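Local coordinates for glucosamine--fructose-6-phosphate aminotransferase [isomerizing] (Francisella tularensis subsp. tularensis, PDB 3TBF), which probably makes glucosamine 6-phosphate from fructose 6-phosphate and glutamine, this C-terminal part being the paired-SIS-domain half that as in relatives isomerises the sugar, at residues D8-H12 and Y13-E17; Q21-A24 and V25-I29; G69-A72 and K73-E77; D116-E119 and S120-S124; A175-T178 and L179-K183. One frame throughout, in Å; residues are numbered along the deposited sequence.

In the fold
Five local contacts follow one another along the chain; none nests in or crosses another. Interaction 1 closes the loop entering helix 13-19 onto its first turn, and interaction 2 is two turns of the next helix, 21-30, its centre about 17 Å from that of interaction 1. Interactions 3 and 4 lie on helices 63-80 and 115-124, each within a beta-alpha-beta unit of the first SIS domain. Interaction 5, on the long helix 165-184, joins interactions 2 and 3: Ile176 CD1 packs 3.8 Å from Ile29 CA of interaction 2, and Ile76 CG1 of interaction 3 lies 3.5 Å from Thr178 OG1. Interaction 4 touches none of the others, and interaction 1 only adjoins interaction 2 in sequence.

Interaction 1: D8-H12 and Y13-E17; sequences DGYKH and YMLKE
His12 O receives two backbone N-H groups from the first turn of helix 13-19: Lys16 N at 3.2 Å, nearly straight at 164° and in the carbonyl plane, and Leu15 N, also at 3.2 Å but bent and weak. This is a helix start, with His12 at the N-cap position. The N-H groups of Tyr13 and Met14 on this opening turn are taken by the two carboxylate oxygens of Asp360, so a negative side chain sits at the helix N terminus, where the helix dipole would probably favour it. The His12 ring leads away from the turn, and its ND1 is hydrogen-bonded to the hydroxyl of Tyr349 on helix 335-355.

The loop before the cap folds back over the helix. Tyr10 lays one ring face over the backbone of Lys16, whose CA makes a CH-pi contact 3.9 Å from the Tyr10 ring centroid, 25° off the normal. Tyr10 CG stands anti to its own carbonyl carbon (chi1 -67°), which swings the ring toward the helix, and Tyr10 CD2 comes within 3.6 Å of Lys16 CB. The side chains of Tyr10 and Leu15 meet at about a right angle, with Tyr10 CD1 4.2 Å from Leu15 CG.

Farther out the contact becomes polar and lies at the surface. Asp8 and Lys16 carry opposite charges, but their charged ends stay short of a salt bridge, while Asp8 OD1 is hydrogen-bonded to Ser6 OG. The bent lysine chain instead brings its methylene CD to 3.9 Å from Asp8 OD2.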
loop_
_atom_site.group_PDB
_atom_site.type_symbol
_atom_site.label_atom_id
_atom_site.label_comp_id
_atom_site.label_asym_id
_atom_site.label_seq_id
_atom_site.Cartn_x
_atom_site.Cartn_y
_atom_site.Cartn_z
ATOM N N ASP A 8 25.657 -4.908 26.487
ATOM C CA ASP A 8 25.240 -5.984 27.395
ATOM C C ASP A 8 25.803 -7.328 26.997
ATOM O O ASP A 8 25.213 -8.367 27.314
ATOM C CB ASP A 8 23.715 -6.081 27.492
ATOM C CG ASP A 8 23.109 -4.943 28.322
ATOM O OD1 ASP A 8 23.910 -4.121 28.868
ATOM O OD2 ASP A 8 21.842 -4.879 28.426
ATOM N N GLY A 9 26.944 -7.303 26.305
ATOM C CA GLY A 9 27.616 -8.510 25.885
ATOM C C GLY A 9 27.305 -8.924 24.485
ATOM O O GLY A 9 27.956 -9.816 23.953
ATOM N N TYR A 10 26.310 -8.285 23.859
ATOM C CA TYR A 10 25.947 -8.637 22.488
ATOM C C TYR A 10 26.940 -8.027 21.559
ATOM O O TYR A 10 27.516 -7.058 21.872
ATOM C CB TYR A 10 24.521 -8.192 22.137
ATOM C CG TYR A 10 23.509 -8.949 22.923
ATOM C CD1 TYR A 10 23.080 -10.182 22.490
ATOM C CD2 TYR A 10 23.044 -8.481 24.155
ATOM C CE1 TYR A 10 22.199 -10.893 23.202
ATOM C CE2 TYR A 10 22.133 -9.191 24.867
ATOM C CZ TYR A 10 21.724 -10.404 24.377
ATOM O OH TYR A 10 20.818 -11.173 25.024
ATOM N N LYS A 11 27.091 -8.613 20.383
ATOM C CA LYS A 11 28.055 -8.186 19.369
ATOM C C LYS A 11 27.774 -6.808 18.783
ATOM O O LYS A 11 28.693 -6.111 18.411
ATOM C CB LYS A 11 28.015 -9.210 18.241
ATOM C CG LYS A 11 29.324 -9.418 17.485
ATOM C CD LYS A 11 29.893 -10.784 17.816
ATOM C CE LYS A 11 28.989 -11.938 17.327
ATOM N NZ LYS A 11 29.630 -13.282 17.627
ATOM N N HIS A 12 26.495 -6.445 18.693
ATOM C CA HIS A 12 26.009 -5.202 18.099
ATOM C C HIS A 12 24.800 -4.757 18.877
ATOM O O HIS A 12 24.094 -5.602 19.445
ATOM C CB HIS A 12 25.554 -5.453 16.677
ATOM C CG HIS A 12 26.662 -5.829 15.759
ATOM N ND1 HIS A 12 27.012 -7.142 15.509
ATOM C CD2 HIS A 12 27.529 -5.067 15.057
ATOM C CE1 HIS A 12 28.037 -7.170 14.677
ATOM N NE2 HIS A 12 28.368 -5.925 14.388
ATOM N N TYR A 13 24.528 -3.472 18.905
ATOM C CA TYR A 13 23.333 -2.999 19.578
ATOM C C TYR A 13 22.070 -3.562 18.961
ATOM O O TYR A 13 21.110 -3.895 19.668
ATOM C CB TYR A 13 23.224 -1.479 19.571
ATOM C CG TYR A 13 24.212 -0.784 20.434
ATOM C CD1 TYR A 13 23.945 -0.522 21.776
ATOM C CD2 TYR A 13 25.424 -0.373 19.908
ATOM C CE1 TYR A 13 24.895 0.132 22.584
ATOM C CE2 TYR A 13 26.374 0.266 20.684
ATOM C CZ TYR A 13 26.114 0.534 22.004
ATOM O OH TYR A 13 27.095 1.200 22.716
HETATM N N MSE A 14 22.046 -3.670 17.648
HETATM C CA MSE A 14 20.844 -4.196 16.998
HETATM C C MSE A 14 20.498 -5.580 17.557
HETATM O O MSE A 14 19.346 -5.884 17.752
HETATM C CB MSE A 14 20.985 -4.299 15.490
HETATM C CG MSE A 14 19.675 -4.665 14.905
HETATM SE SE MSE A 14 19.644 -4.673 13.004
HETATM C CE MSE A 14 17.823 -5.530 12.638
ATOM N N LEU A 15 21.499 -6.402 17.809
ATOM C CA LEU A 15 21.249 -7.755 18.275
ATOM C C LEU A 15 20.803 -7.733 19.723
ATOM O O LEU A 15 19.934 -8.463 20.111
ATOM C CB LEU A 15 22.493 -8.624 18.112
ATOM C CG LEU A 15 22.320 -10.101 18.362
ATOM C CD1 LEU A 15 21.280 -10.649 17.428
ATOM C CD2 LEU A 15 23.688 -10.829 18.210
ATOM N N LYS A 16 21.358 -6.848 20.503
ATOM C CA LYS A 16 20.853 -6.673 21.878
ATOM C C LYS A 16 19.362 -6.311 21.894
ATOM O O LYS A 16 18.607 -6.794 22.739
ATOM C CB LYS A 16 21.598 -5.557 22.589
ATOM C CG LYS A 16 20.947 -5.184 23.916
ATOM C CD LYS A 16 21.718 -4.142 24.627
ATOM C CE LYS A 16 21.247 -2.750 24.306
ATOM N NZ LYS A 16 20.369 -2.295 25.440
ATOM N N GLU A 17 18.953 -5.459 20.949
ATOM C CA GLU A 17 17.609 -4.942 20.954
ATOM C C GLU A 17 16.649 -5.992 20.513
ATOM O O GLU A 17 15.537 -6.059 21.003
ATOM C CB GLU A 17 17.509 -3.672 20.130
ATOM C CG GLU A 17 18.037 -2.456 20.936
ATOM C CD GLU A 17 18.713 -1.355 20.086
ATOM O OE1 GLU A 17 18.293 -1.136 18.922
ATOM O OE2 GLU A 17 19.660 -0.695 20.600
#

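Interaction 2: Q21-A24 and V25-I29; sequences QPEA and VSNTI
Ala24 and Thr28 meet on the buried side of helix 21-30, whereas Glu23 and Asn27, also one turn apart, face outward, giving this alpha-helix a packed and a wet side. On the packed side Ala24 O accepts two hydrogen bonds from the same residue: Thr28 N at 3.0 Å and Thr28 OG1 at 2.9 Å, reaching the oxygen from opposite faces of its carbonyl plane. The threonine places OG1 anti to its own carbonyl carbon (chi1 -54°), which turns the hydroxyl back along the helix toward the preceding turn. The same OG1 also pairs with Lys154 N, so this buried hydroxyl is held from two directions. Ala24 and Thr28 both rest on Thr169 of helix 165-184, while Pro22 and Val25 pack on helix 203-211.

Backbone bonds one turn apart run through the whole segment; in one of them Val25 N lies 2.8 Å from Gln21 O, and Val25 CB closes on that same oxygen to 3.2 Å.

The outer side is looser. Glu23 reaches out on an extended chain, its CG anti to the backbone N (chi1 -174°), and Asn27 slants across it, with carboxylate and amide planes 85° apart. The two side chains touch at Glu23 CG and Asn27 ND2, 3.7 Å apart, without a direct polar bond. A water lies between them; its approach to Glu23 OE2 is implausibly short, which leaves the bridge doubtful in detail, but it accepts from Asn27 ND2 at 3.2 Å from that nitrogen.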
loop_
_atom_site.group_PDB
_atom_site.type_symbol
_atom_site.label_atom_id
_atom_site.label_comp_id
_atom_site.label_asym_id
_atom_site.label_seq_id
_atom_site.Cartn_x
_atom_site.Cartn_y
_atom_site.Cartn_z
ATOM N N GLN A 21 13.416 -7.945 23.350
ATOM C CA GLN A 21 12.000 -7.859 23.028
ATOM C C GLN A 21 11.105 -8.583 23.986
ATOM O O GLN A 21 10.040 -8.140 24.284
ATOM C CB GLN A 21 11.747 -8.287 21.573
ATOM C CG GLN A 21 12.191 -7.213 20.618
ATOM C CD GLN A 21 12.055 -7.586 19.211
ATOM O OE1 GLN A 21 11.285 -6.959 18.430
ATOM N NE2 GLN A 21 12.855 -8.551 18.813
ATOM N N PRO A 22 11.529 -9.714 24.491
ATOM C CA PRO A 22 10.676 -10.352 25.511
ATOM C C PRO A 22 10.439 -9.494 26.749
ATOM O O PRO A 22 9.332 -9.426 27.224
ATOM C CB PRO A 22 11.458 -11.619 25.875
ATOM C CG PRO A 22 12.165 -11.923 24.633
ATOM C CD PRO A 22 12.660 -10.572 24.141
ATOM N N GLU A 23 11.475 -8.849 27.245
ATOM C CA GLU A 23 11.346 -7.880 28.348
ATOM C C GLU A 23 10.476 -6.682 27.894
ATOM O O GLU A 23 9.509 -6.291 28.547
ATOM C CB GLU A 23 12.760 -7.430 28.786
ATOM C CG GLU A 23 12.816 -6.537 30.013
ATOM C CD GLU A 23 14.195 -5.829 30.212
ATOM O OE1 GLU A 23 15.198 -6.302 29.586
ATOM O OE2 GLU A 23 14.250 -4.801 30.972
ATOM N N ALA A 24 10.792 -6.132 26.746
ATOM C CA ALA A 24 10.090 -4.947 26.258
ATOM C C ALA A 24 8.611 -5.195 26.043
ATOM O O ALA A 24 7.755 -4.400 26.436
ATOM C CB ALA A 24 10.718 -4.459 24.958
ATOM N N VAL A 25 8.317 -6.304 25.401
ATOM C CA VAL A 25 6.954 -6.700 25.212
ATOM C C VAL A 25 6.223 -6.824 26.518
ATOM O O VAL A 25 5.194 -6.159 26.724
ATOM C CB VAL A 25 6.869 -7.984 24.416
ATOM C CG1 VAL A 25 5.635 -8.736 24.762
ATOM C CG2 VAL A 25 6.899 -7.616 22.942
ATOM N N SER A 26 6.818 -7.549 27.452
ATOM C CA SER A 26 6.193 -7.713 28.755
ATOM C C SER A 26 6.094 -6.412 29.624
ATOM O O SER A 26 5.083 -6.187 30.282
ATOM C CB SER A 26 6.797 -8.908 29.463
ATOM O OG SER A 26 7.316 -8.493 30.639
ATOM N N ASN A 27 7.079 -5.528 29.552
ATOM C CA ASN A 27 6.961 -4.226 30.183
ATOM C C ASN A 27 5.826 -3.384 29.594
ATOM O O ASN A 27 5.071 -2.766 30.319
ATOM C CB ASN A 27 8.293 -3.488 30.127
ATOM C CG ASN A 27 9.344 -4.042 31.169
ATOM O OD1 ASN A 27 9.006 -4.745 32.133
ATOM N ND2 ASN A 27 10.603 -3.729 30.941
ATOM N N THR A 28 5.634 -3.415 28.290
ATOM C CA THR A 28 4.545 -2.664 27.709
ATOM C C THR A 28 3.176 -3.156 28.197
ATOM O O THR A 28 2.298 -2.354 28.501
ATOM C CB THR A 28 4.583 -2.729 26.199
ATOM O OG1 THR A 28 5.877 -2.298 25.762
ATOM C CG2 THR A 28 3.525 -1.843 25.618
ATOM N N ILE A 29 2.986 -4.458 28.260
ATOM C CA ILE A 29 1.706 -4.986 28.731
ATOM C C ILE A 29 1.452 -4.641 30.219
ATOM O O ILE A 29 0.382 -4.187 30.630
ATOM C CB ILE A 29 1.667 -6.514 28.644
ATOM C CG1 ILE A 29 1.656 -6.963 27.207
ATOM C CG2 ILE A 29 0.440 -7.068 29.333
ATOM C CD1 ILE A 29 1.872 -8.465 27.026
HETATM O O HOH W 1 12.826 -5.025 32.916
#

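Interaction 3: G69-A72 and K73-E77; sequences GMTA and KYWIE
Gly69 and Met70 both offer their carbonyl oxygens to Lys73 N, at 3.1 Å from Gly69 O and 3.5 Å from Met70 O, and both bonds are weak, so this turn of helix 63-80 shares one N-H between two acceptors. Met70 is a selenomethionine; its carbonyl oxygen also lies in the plane of the Tyr74 ring, at the ring's edge, 3.3 Å from Tyr74 CD1. Thr71 O accepts from Tyr74 N at 3.1 Å, an i-to-i+3 bond with the donor 45° out of the carbonyl plane. On the side-chain side, Thr71 CG2 lies over a face of the Trp75 indole, while its OG1 is hydrogen-bonded to Asn67 O. Ala72 O returns to a straight bond with Ile76 N, at 2.8 Å and 164°. Its methyl is flanked by two larger groups, Ala72 CB lying 4.3 Å from Trp75 CE3 and 4.4 Å from Ile76 CD1. Ile76 sets CG1 anti to its carbonyl carbon (chi1 -68°), which brings that atom to 3.3 Å from Ala72 O.

The helix crosses between strands 56-61 and 84-88 in a beta-alpha-beta unit of the first SIS domain. Ala72 and Trp75 pack on helix 165-184, Met70 on helix 238-253, and Lys73 on strand 84-88, while Tyr74 OH bonds Glu91 of the second subunit.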
loop_
_atom_site.group_PDB
_atom_site.type_symbol
_atom_site.label_atom_id
_atom_site.label_comp_id
_atom_site.label_asym_id
_atom_site.label_seq_id
_atom_site.Cartn_x
_atom_site.Cartn_y
_atom_site.Cartn_z
ATOM N N GLY A 69 0.642 0.010 12.195
ATOM C CA GLY A 69 -0.725 0.462 12.052
ATOM C C GLY A 69 -1.549 -0.373 11.107
ATOM O O GLY A 69 -2.696 -0.701 11.380
HETATM N N MSE A 70 -0.969 -0.712 9.973
HETATM C CA MSE A 70 -1.608 -1.627 9.048
HETATM C C MSE A 70 -1.934 -2.972 9.688
HETATM O O MSE A 70 -2.979 -3.581 9.406
HETATM C CB MSE A 70 -0.682 -1.870 7.845
HETATM C CG MSE A 70 -0.764 -0.782 6.819
HETATM SE SE MSE A 70 0.351 -1.229 5.240
HETATM C CE MSE A 70 -0.704 -2.783 4.581
ATOM N N THR A 71 -1.047 -3.453 10.557
ATOM C CA THR A 71 -1.316 -4.730 11.198
ATOM C C THR A 71 -2.537 -4.522 12.076
ATOM O O THR A 71 -3.494 -5.281 12.061
ATOM C CB THR A 71 -0.129 -5.168 12.023
ATOM O OG1 THR A 71 1.069 -5.111 11.233
ATOM C CG2 THR A 71 -0.315 -6.543 12.517
ATOM N N ALA A 72 -2.520 -3.449 12.826
ATOM C CA ALA A 72 -3.536 -3.202 13.851
ATOM C C ALA A 72 -4.936 -3.025 13.274
ATOM O O ALA A 72 -5.941 -3.207 13.954
ATOM C CB ALA A 72 -3.161 -1.903 14.636
ATOM N N LYS A 73 -5.017 -2.572 12.034
ATOM C CA LYS A 73 -6.317 -2.333 11.446
ATOM C C LYS A 73 -7.083 -3.664 11.405
ATOM O O LYS A 73 -8.283 -3.692 11.636
ATOM C CB LYS A 73 -6.165 -1.692 10.071
ATOM C CG LYS A 73 -7.317 -1.962 9.111
ATOM C CD LYS A 73 -7.166 -1.254 7.774
ATOM C CE LYS A 73 -8.514 -1.279 7.031
ATOM N NZ LYS A 73 -8.641 -0.233 6.054
ATOM N N TYR A 74 -6.397 -4.762 11.139
ATOM C CA TYR A 74 -7.077 -6.048 11.032
ATOM C C TYR A 74 -7.719 -6.321 12.394
ATOM O O TYR A 74 -8.891 -6.732 12.463
ATOM C CB TYR A 74 -6.104 -7.161 10.653
ATOM C CG TYR A 74 -5.703 -7.159 9.202
ATOM C CD1 TYR A 74 -4.758 -6.275 8.727
ATOM C CD2 TYR A 74 -6.235 -8.073 8.296
ATOM C CE1 TYR A 74 -4.358 -6.253 7.347
ATOM C CE2 TYR A 74 -5.846 -8.073 6.932
ATOM C CZ TYR A 74 -4.905 -7.148 6.468
ATOM O OH TYR A 74 -4.510 -7.121 5.122
ATOM N N TRP A 75 -6.963 -6.066 13.473
ATOM C CA TRP A 75 -7.396 -6.386 14.856
ATOM C C TRP A 75 -8.558 -5.464 15.236
ATOM O O TRP A 75 -9.545 -5.918 15.789
ATOM C CB TRP A 75 -6.272 -6.135 15.872
ATOM C CG TRP A 75 -5.131 -7.026 15.810
ATOM C CD1 TRP A 75 -5.134 -8.328 15.413
ATOM C CD2 TRP A 75 -3.796 -6.740 16.254
ATOM N NE1 TRP A 75 -3.871 -8.870 15.562
ATOM C CE2 TRP A 75 -3.038 -7.921 16.093
ATOM C CE3 TRP A 75 -3.176 -5.615 16.767
ATOM C CZ2 TRP A 75 -1.679 -8.003 16.417
ATOM C CZ3 TRP A 75 -1.804 -5.694 17.104
ATOM C CH2 TRP A 75 -1.077 -6.893 16.922
ATOM N N ILE A 76 -8.417 -4.185 14.931
ATOM C CA ILE A 76 -9.413 -3.203 15.323
ATOM C C ILE A 76 -10.770 -3.445 14.702
ATOM O O ILE A 76 -11.786 -3.387 15.371
ATOM C CB ILE A 76 -8.998 -1.783 15.014
ATOM C CG1 ILE A 76 -7.830 -1.374 15.909
ATOM C CG2 ILE A 76 -10.175 -0.871 15.277
ATOM C CD1 ILE A 76 -7.101 -0.171 15.484
ATOM N N GLU A 77 -10.777 -3.693 13.408
ATOM C CA GLU A 77 -11.997 -4.003 12.710
ATOM C C GLU A 77 -12.618 -5.311 13.162
ATOM O O GLU A 77 -13.801 -5.362 13.418
ATOM C CB GLU A 77 -11.724 -3.971 11.201
ATOM C CG GLU A 77 -11.410 -2.537 10.744
ATOM C CD GLU A 77 -11.968 -2.137 9.357
ATOM O OE1 GLU A 77 -12.456 -3.041 8.605
ATOM O OE2 GLU A 77 -11.900 -0.896 9.064
#

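Interaction 4: D116-E119 and S120-S124; sequences DTLE and SLRKS
Arg122 turns one face of its guanidinium to Leu118 and an edge to Glu119, one side chain from the preceding turn on each. Leu118 CD2 stands 3.6 Å above the guanidinium plane, offset toward its rim, and lies 3.7 Å from Arg122 NH2. Near the guanidinium plane, Glu119 OE2 forms a salt bridge with Arg122 NH1 at 3.0 Å; as a hydrogen bond it is weak, bent to 131°. The glutamate chain bends at chi2 (-68°) to reach it, and its carboxylate is steeply turned to the guanidinium, the planes 76° apart. Arg122 NH2 has a second carboxylate partner, Glu146 of helix 142-146, so the positive group probably gains from two acids.

On another side of the helix, Ser120 folds its hydroxyl back to the turn before: Asp116 O accepts both Ser120 OG, at 3.0 Å, and Ser120 N, at 2.8 Å, from opposite faces of its carbonyl plane.

Ser120 and Leu121 rest on Phe105 of strand 103-109, and Leu118 packs on helix 142-146. Helix 115-124 forms the crossover between parallel strands 103-109 and 129-136, a beta-alpha-beta unit of the SIS fold.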
loop_
_atom_site.group_PDB
_atom_site.type_symbol
_atom_site.label_atom_id
_atom_site.label_comp_id
_atom_site.label_asym_id
_atom_site.label_seq_id
_atom_site.Cartn_x
_atom_site.Cartn_y
_atom_site.Cartn_z
ATOM N N ASP A 116 6.478 14.568 9.489
ATOM C CA ASP A 116 5.208 14.426 8.793
ATOM C C ASP A 116 4.048 13.955 9.695
ATOM O O ASP A 116 2.923 14.461 9.606
ATOM C CB ASP A 116 5.383 13.469 7.617
ATOM C CG ASP A 116 6.207 14.090 6.453
ATOM O OD1 ASP A 116 6.140 15.327 6.220
ATOM O OD2 ASP A 116 6.900 13.309 5.754
ATOM N N THR A 117 4.318 12.980 10.528
ATOM C CA THR A 117 3.367 12.570 11.537
ATOM C C THR A 117 2.965 13.717 12.463
ATOM O O THR A 117 1.768 13.976 12.685
ATOM C CB THR A 117 3.940 11.439 12.382
ATOM O OG1 THR A 117 4.408 10.427 11.491
ATOM C CG2 THR A 117 2.882 10.850 13.262
ATOM N N LEU A 118 3.963 14.403 13.008
ATOM C CA LEU A 118 3.700 15.548 13.870
ATOM C C LEU A 118 2.922 16.621 13.141
ATOM O O LEU A 118 1.986 17.182 13.691
ATOM C CB LEU A 118 5.012 16.139 14.364
ATOM C CG LEU A 118 4.901 17.356 15.245
ATOM C CD1 LEU A 118 4.132 17.061 16.500
ATOM C CD2 LEU A 118 6.308 17.839 15.572
ATOM N N GLU A 119 3.280 16.922 11.903
ATOM C CA GLU A 119 2.516 17.936 11.196
ATOM C C GLU A 119 1.102 17.458 10.789
ATOM O O GLU A 119 0.211 18.274 10.639
ATOM C CB GLU A 119 3.294 18.413 9.988
ATOM C CG GLU A 119 4.592 19.126 10.355
ATOM C CD GLU A 119 4.336 20.462 11.042
ATOM O OE1 GLU A 119 3.212 21.025 10.873
ATOM O OE2 GLU A 119 5.273 20.921 11.759
ATOM N N SER A 120 0.892 16.148 10.596
ATOM C CA SER A 120 -0.459 15.612 10.410
ATOM C C SER A 120 -1.260 15.796 11.680
ATOM O O SER A 120 -2.442 16.123 11.628
ATOM C CB SER A 120 -0.445 14.132 10.026
ATOM O OG SER A 120 0.124 13.970 8.752
ATOM N N LEU A 121 -0.633 15.635 12.840
ATOM C CA LEU A 121 -1.396 15.879 14.032
ATOM C C LEU A 121 -1.819 17.369 14.070
ATOM O O LEU A 121 -2.978 17.693 14.315
ATOM C CB LEU A 121 -0.650 15.412 15.271
ATOM C CG LEU A 121 -1.245 15.785 16.640
ATOM C CD1 LEU A 121 -2.594 15.163 16.848
ATOM C CD2 LEU A 121 -0.305 15.440 17.809
ATOM N N ARG A 122 -0.907 18.274 13.765
ATOM C CA ARG A 122 -1.223 19.698 13.860
ATOM C C ARG A 122 -2.340 20.083 12.920
ATOM O O ARG A 122 -3.213 20.873 13.281
ATOM C CB ARG A 122 0.014 20.554 13.626
ATOM C CG ARG A 122 0.930 20.470 14.830
ATOM C CD ARG A 122 2.345 20.838 14.510
ATOM N NE ARG A 122 3.146 20.796 15.740
ATOM C CZ ARG A 122 4.441 21.098 15.809
ATOM N NH1 ARG A 122 5.098 21.459 14.711
ATOM N NH2 ARG A 122 5.085 21.034 16.966
ATOM N N LYS A 123 -2.332 19.503 11.732
ATOM C CA LYS A 123 -3.384 19.751 10.778
ATOM C C LYS A 123 -4.718 19.213 11.284
ATOM O O LYS A 123 -5.751 19.873 11.162
ATOM C CB LYS A 123 -2.981 19.165 9.417
ATOM C CG LYS A 123 -4.119 18.762 8.511
ATOM C CD LYS A 123 -3.651 18.375 7.092
ATOM C CE LYS A 123 -4.603 17.281 6.501
ATOM N NZ LYS A 123 -4.594 17.317 5.031
ATOM N N SER A 124 -4.693 18.046 11.907
ATOM C CA SER A 124 -5.917 17.398 12.388
ATOM C C SER A 124 -6.704 18.265 13.373
ATOM O O SER A 124 -7.902 18.084 13.580
ATOM C CB SER A 124 -5.562 16.057 13.042
ATOM O OG SER A 124 -5.183 16.261 14.365
#

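Interaction 5: A175-T178 and L179-K183; sequences AIFT and LVIAK
Phe177 and Ile181 make the aromatic contact, one turn apart on helix 165-184. Ile181 CG1 comes over one face of the Phe177 ring, 3.8 Å from its centroid and 28° off the normal, a CH-pi contact shifted toward the rim, where it lies 3.4 Å from Phe177 CE1. The phenylalanine swings its ring toward the following turn by keeping CG anti to its backbone N (chi1 171°), and Ile181 CD1 adds a second touch at 3.7 Å from Phe177 CE1.

Aliphatic packing is lighter: Ile176 CG2 meets Val180 CG2 at 4.3 Å.

The polar contacts belong to the backbone. Val180 N bonds Ile176 O at 2.9 Å, and Ile181 N and Ala182 N continue the pattern to Phe177 O and Thr178 O. The one side-chain hydroxyl here, Thr178 OG1, is bonded to Leu174 O of its own helix.

Helix 63-80 lies against Thr178, helix 190-201 against Leu179 and helix 47-52 against Val180 and Ile181. Its bond to Leu174 lets the Thr178 hydroxyl lie against apolar Ile76 of helix 63-80 without lacking a partner. With helical hydrogen bonds taking up the peptide groups, what remains between the side chains within this helix is carbon against carbon, chiefly Ile181 CG1 on the Phe177 ring.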
loop_
_atom_site.group_PDB
_atom_site.type_symbol
_atom_site.label_atom_id
_atom_site.label_comp_id
_atom_site.label_asym_id
_atom_site.label_seq_id
_atom_site.Cartn_x
_atom_site.Cartn_y
_atom_site.Cartn_z
ATOM N N ALA A 175 -2.592 -3.794 20.219
ATOM C CA ALA A 175 -3.428 -4.916 20.667
ATOM C C ALA A 175 -4.157 -4.597 21.949
ATOM O O ALA A 175 -5.319 -4.958 22.097
ATOM C CB ALA A 175 -2.604 -6.186 20.922
ATOM N N ILE A 176 -3.465 -3.957 22.879
ATOM C CA ILE A 176 -4.068 -3.578 24.144
ATOM C C ILE A 176 -5.171 -2.529 23.921
ATOM O O ILE A 176 -6.261 -2.681 24.416
ATOM C CB ILE A 176 -3.004 -3.024 25.120
ATOM C CG1 ILE A 176 -2.153 -4.167 25.645
ATOM C CG2 ILE A 176 -3.638 -2.222 26.281
ATOM C CD1 ILE A 176 -0.845 -3.656 26.224
ATOM N N PHE A 177 -4.865 -1.481 23.177
ATOM C CA PHE A 177 -5.848 -0.517 22.696
ATOM C C PHE A 177 -7.068 -1.190 22.023
ATOM O O PHE A 177 -8.207 -0.832 22.297
ATOM C CB PHE A 177 -5.157 0.463 21.719
ATOM C CG PHE A 177 -6.099 1.363 20.991
ATOM C CD1 PHE A 177 -6.786 2.324 21.670
ATOM C CD2 PHE A 177 -6.278 1.252 19.635
ATOM C CE1 PHE A 177 -7.664 3.169 21.018
ATOM C CE2 PHE A 177 -7.156 2.094 18.974
ATOM C CZ PHE A 177 -7.840 3.063 19.680
ATOM N N THR A 178 -6.841 -2.171 21.164
ATOM C CA THR A 178 -7.963 -2.890 20.570
ATOM C C THR A 178 -8.857 -3.437 21.646
ATOM O O THR A 178 -10.065 -3.273 21.547
ATOM C CB THR A 178 -7.510 -4.034 19.675
ATOM O OG1 THR A 178 -6.852 -3.486 18.546
ATOM C CG2 THR A 178 -8.650 -4.833 19.172
ATOM N N LEU A 179 -8.290 -4.067 22.682
ATOM C CA LEU A 179 -9.140 -4.695 23.709
ATOM C C LEU A 179 -9.823 -3.652 24.620
ATOM O O LEU A 179 -10.991 -3.802 25.001
ATOM C CB LEU A 179 -8.369 -5.726 24.516
ATOM C CG LEU A 179 -7.746 -6.870 23.700
ATOM C CD1 LEU A 179 -6.824 -7.773 24.566
ATOM C CD2 LEU A 179 -8.773 -7.745 23.067
ATOM N N VAL A 180 -9.141 -2.582 24.946
ATOM C CA VAL A 180 -9.780 -1.493 25.655
ATOM C C VAL A 180 -10.994 -0.923 24.937
ATOM O O VAL A 180 -12.020 -0.729 25.516
ATOM C CB VAL A 180 -8.789 -0.340 25.890
ATOM C CG1 VAL A 180 -9.552 0.962 26.341
ATOM C CG2 VAL A 180 -7.670 -0.784 26.936
ATOM N N ILE A 181 -10.867 -0.696 23.637
ATOM C CA ILE A 181 -11.963 -0.190 22.817
ATOM C C ILE A 181 -13.045 -1.230 22.707
ATOM O O ILE A 181 -14.218 -0.918 22.801
ATOM C CB ILE A 181 -11.472 0.200 21.387
ATOM C CG1 ILE A 181 -10.483 1.330 21.503
ATOM C CG2 ILE A 181 -12.638 0.698 20.493
ATOM C CD1 ILE A 181 -11.038 2.564 22.303
ATOM N N ALA A 182 -12.642 -2.467 22.508
ATOM C CA ALA A 182 -13.592 -3.538 22.354
ATOM C C ALA A 182 -14.495 -3.610 23.556
ATOM O O ALA A 182 -15.701 -3.811 23.422
ATOM C CB ALA A 182 -12.903 -4.872 22.161
ATOM N N LYS A 183 -13.910 -3.483 24.732
ATOM C CA LYS A 183 -14.659 -3.623 25.969
ATOM C C LYS A 183 -15.608 -2.460 26.189
ATOM O O LYS A 183 -16.753 -2.626 26.570
ATOM C CB LYS A 183 -13.679 -3.659 27.123
ATOM C CG LYS A 183 -14.293 -3.663 28.497
ATOM C CD LYS A 183 -13.249 -4.173 29.422
ATOM C CE LYS A 183 -13.545 -3.894 30.889
ATOM N NZ LYS A 183 -14.281 -5.017 31.510
#